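PHD-type domain-containing protein (Chaetomium thermophilum, PDB 6VHF) binds a zinc ion and, as the C-terminal RbBP5-interacting part of a fungal Cfp1, joins the H3K4 methyltransferase complex COMPASS. Local coordinates at residues A[21-26]-A[154-159]. Residues are numbered along the deposited sequence; the frame is centred on the assembly and turned at random.
Sequences SEQIAL and RELALQ
Ile-24 and Leu-156 mark the nearest backbone approach, CA to CA 6.8 Å, of two helical segments that run antiparallel at 167° with their axes 9.5 Å apart. The side chains of this pair lie alongside one another, pointing opposite ways, and Ile-24 CG1 comes to 3.5 Å from Leu-156 CB. With CG1 set opposite the carbonyl carbon (chi1 -77°), the extended ethyl arm of Ile-24 reaches across, its CD1 lying 3.7 Å from Ala-157 N and 4.2 Å from Ala-157 CB. The small methyl of Ala-157 leaves room for that arm, whereas the longer, branched Leu-156, whose CB and CD1 both lie against Ile-24 CG1, also brings CD1 to 3.7 Å from Gln-23 CG. Shortening Ile-24 to an alanine is likely to open a gap beside Leu-156 CB and take away the CD1 contact with Ala-157. Gln-23 serves two surroundings: its aliphatic CB and CG pack on Leu-156, while the bend at chi2 (57°) carries the buried amide away, where NE2 is hydrogen-bonded to Ser-73 OG of helix 64-77. Leu-156 also touches Ser-73, so that helix joins the packing. Away from the zinc site, the contact is apolar side-chain packing characteristic of an antiparallel helical bundle, joining the long helices 4-46 and 141-177.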
ATOM      1  N   SER A  21      -9.347  -1.444   5.461  1.00 36.64           N
ATOM      2  CA  SER A  21      -8.867  -2.821   5.533  1.00 40.03           C
ATOM      3  C   SER A  21      -8.586  -3.387   4.147  1.00 43.82           C
ATOM      4  O   SER A  21      -7.582  -4.092   3.950  1.00 41.00           O
ATOM      5  CB  SER A  21      -9.865  -3.695   6.275  1.00 34.59           C
ATOM      6  OG  SER A  21      -9.945  -3.242   7.605  1.00 39.73           O
ATOM      7  N   GLU A  22      -9.457  -3.083   3.176  1.00 40.04           N
ATOM      8  CA  GLU A  22      -9.207  -3.478   1.794  1.00 42.05           C
ATOM      9  C   GLU A  22      -7.955  -2.798   1.238  1.00 43.85           C
ATOM     10  O   GLU A  22      -7.183  -3.413   0.494  1.00 40.80           O
ATOM     11  CB  GLU A  22     -10.433  -3.160   0.940  1.00 46.64           C
ATOM     12  CG  GLU A  22     -11.626  -4.074   1.237  1.00 48.84           C
ATOM     13  CD  GLU A  22     -12.985  -3.415   0.983  1.00 58.60           C
ATOM     14  OE1 GLU A  22     -13.983  -3.896   1.568  1.00 60.25           O
ATOM     15  OE2 GLU A  22     -13.065  -2.426   0.206  1.00 58.42           O
ATOM     16  N   GLN A  23      -7.719  -1.536   1.602  1.00 42.33           N
ATOM     17  CA  GLN A  23      -6.478  -0.904   1.160  1.00 42.30           C
ATOM     18  C   GLN A  23      -5.250  -1.593   1.768  1.00 43.03           C
ATOM     19  O   GLN A  23      -4.202  -1.709   1.113  1.00 40.31           O
ATOM     20  CB  GLN A  23      -6.489   0.585   1.507  1.00 37.57           C
ATOM     21  CG  GLN A  23      -5.334   1.400   0.890  1.00 45.79           C
ATOM     22  CD  GLN A  23      -5.267   1.302  -0.639  1.00 50.09           C
ATOM     23  OE1 GLN A  23      -6.203   0.846  -1.286  1.00 51.96           O
ATOM     24  NE2 GLN A  23      -4.147   1.723  -1.214  1.00 56.58           N
ATOM     25  N   ILE A  24      -5.351  -2.049   3.019  1.00 40.06           N
ATOM     26  CA  ILE A  24      -4.218  -2.736   3.628  1.00 38.28           C
ATOM     27  C   ILE A  24      -3.957  -4.053   2.914  1.00 40.89           C
ATOM     28  O   ILE A  24      -2.797  -4.413   2.658  1.00 40.62           O
ATOM     29  CB  ILE A  24      -4.452  -2.933   5.132  1.00 35.77           C
ATOM     30  CG1 ILE A  24      -4.203  -1.616   5.888  1.00 39.24           C
ATOM     31  CG2 ILE A  24      -3.578  -4.057   5.663  1.00 38.94           C
ATOM     32  CD1 ILE A  24      -4.610  -1.617   7.378  1.00 31.80           C
ATOM     33  N   ALA A  25      -5.027  -4.787   2.578  1.00 39.21           N
ATOM     34  CA  ALA A  25      -4.889  -5.998   1.770  1.00 42.81           C
ATOM     35  C   ALA A  25      -4.178  -5.706   0.451  1.00 43.67           C
ATOM     36  O   ALA A  25      -3.251  -6.437   0.054  1.00 43.81           O
ATOM     37  CB  ALA A  25      -6.262  -6.619   1.503  1.00 37.42           C
ATOM     38  N   LEU A  26      -4.592  -4.640  -0.239  1.00 40.96           N
ATOM     39  CA  LEU A  26      -3.898  -4.253  -1.463  1.00 45.61           C
ATOM     40  C   LEU A  26      -2.415  -4.043  -1.193  1.00 43.48           C
ATOM     41  O   LEU A  26      -1.577  -4.488  -1.977  1.00 42.05           O
ATOM     42  CB  LEU A  26      -4.518  -2.991  -2.064  1.00 43.48           C
ATOM     43  CG  LEU A  26      -3.817  -2.425  -3.300  1.00 48.68           C
ATOM     44  CD1 LEU A  26      -3.566  -3.531  -4.340  1.00 50.43           C
ATOM     45  CD2 LEU A  26      -4.592  -1.275  -3.926  1.00 49.37           C
ATOM     46  N   ARG A 154       0.945   0.709   8.322  1.00 43.44           N
ATOM     47  CA  ARG A 154       0.880   1.218   9.689  1.00 43.67           C
ATOM     48  C   ARG A 154       0.004   2.466   9.778  1.00 44.62           C
ATOM     49  O   ARG A 154      -0.758   2.635  10.744  1.00 33.68           O
ATOM     50  CB  ARG A 154       2.286   1.523  10.200  1.00 45.35           C
ATOM     51  CG  ARG A 154       3.191   0.322  10.420  1.00 42.32           C
ATOM     52  CD  ARG A 154       4.610   0.837  10.716  1.00 47.38           C
ATOM     53  NE  ARG A 154       5.426  -0.052  11.545  1.00 46.88           N
ATOM     54  CZ  ARG A 154       6.369  -0.844  11.051  1.00 52.89           C
ATOM     55  NH1 ARG A 154       6.579  -0.852   9.734  1.00 58.40           N
ATOM     56  NH2 ARG A 154       7.101  -1.621  11.857  1.00 54.66           N
ATOM     57  N   GLU A 155       0.106   3.353   8.783  1.00 39.10           N
ATOM     58  CA  GLU A 155      -0.732   4.543   8.778  1.00 40.81           C
ATOM     59  C   GLU A 155      -2.215   4.185   8.632  1.00 40.90           C
ATOM     60  O   GLU A 155      -3.061   4.685   9.381  1.00 39.19           O
ATOM     61  CB  GLU A 155      -0.276   5.477   7.664  1.00 42.81           C
ATOM     62  CG  GLU A 155       1.104   6.067   7.880  1.00 43.05           C
ATOM     63  CD  GLU A 155       1.165   7.006   9.090  1.00 47.86           C
ATOM     64  OE1 GLU A 155       0.098   7.416   9.612  1.00 50.31           O
ATOM     65  OE2 GLU A 155       2.288   7.375   9.493  1.00 49.80           O
ATOM     66  N   LEU A 156      -2.538   3.292   7.686  1.00 39.84           N
ATOM     67  CA  LEU A 156      -3.914   2.854   7.494  1.00 39.71           C
ATOM     68  C   LEU A 156      -4.465   2.175   8.741  1.00 40.08           C
ATOM     69  O   LEU A 156      -5.636   2.361   9.079  1.00 34.67           O
ATOM     70  CB  LEU A 156      -3.994   1.901   6.300  1.00 42.72           C
ATOM     71  CG  LEU A 156      -3.662   2.488   4.932  1.00 46.28           C
ATOM     72  CD1 LEU A 156      -3.255   1.369   3.938  1.00 44.49           C
ATOM     73  CD2 LEU A 156      -4.808   3.307   4.404  1.00 39.85           C
ATOM     74  N   ALA A 157      -3.646   1.354   9.422  1.00 35.72           N
ATOM     75  CA  ALA A 157      -4.113   0.715  10.651  1.00 37.32           C
ATOM     76  C   ALA A 157      -4.330   1.741  11.757  1.00 39.18           C
ATOM     77  O   ALA A 157      -5.279   1.622  12.536  1.00 40.32           O
ATOM     78  CB  ALA A 157      -3.134  -0.374  11.111  1.00 34.17           C
ATOM     79  N   LEU A 158      -3.454   2.745  11.851  1.00 37.23           N
ATOM     80  CA  LEU A 158      -3.672   3.858  12.771  1.00 40.95           C
ATOM     81  C   LEU A 158      -5.015   4.535  12.506  1.00 42.85           C
ATOM     82  O   LEU A 158      -5.794   4.780  13.436  1.00 42.85           O
ATOM     83  CB  LEU A 158      -2.537   4.867  12.631  1.00 41.13           C
ATOM     84  CG  LEU A 158      -2.475   6.101  13.531  1.00 44.46           C
ATOM     85  CD1 LEU A 158      -1.008   6.437  13.751  1.00 40.33           C
ATOM     86  CD2 LEU A 158      -3.223   7.303  12.926  1.00 45.26           C
ATOM     87  N   GLN A 159      -5.297   4.849  11.237  1.00 40.68           N
ATOM     88  CA  GLN A 159      -6.586   5.431  10.873  1.00 45.45           C
ATOM     89  C   GLN A 159      -7.751   4.563  11.342  1.00 43.72           C
ATOM     90  O   GLN A 159      -8.744   5.080  11.856  1.00 35.08           O
ATOM     91  CB  GLN A 159      -6.665   5.645   9.362  1.00 44.66           C
ATOM     92  CG  GLN A 159      -5.669   6.669   8.826  1.00 52.90           C
ATOM     93  CD  GLN A 159      -6.052   8.112   9.171  1.00 59.81           C
ATOM     94  OE1 GLN A 159      -6.776   8.772   8.421  1.00 62.47           O
ATOM     95  NE2 GLN A 159      -5.559   8.604  10.306  1.00 54.61           N
TER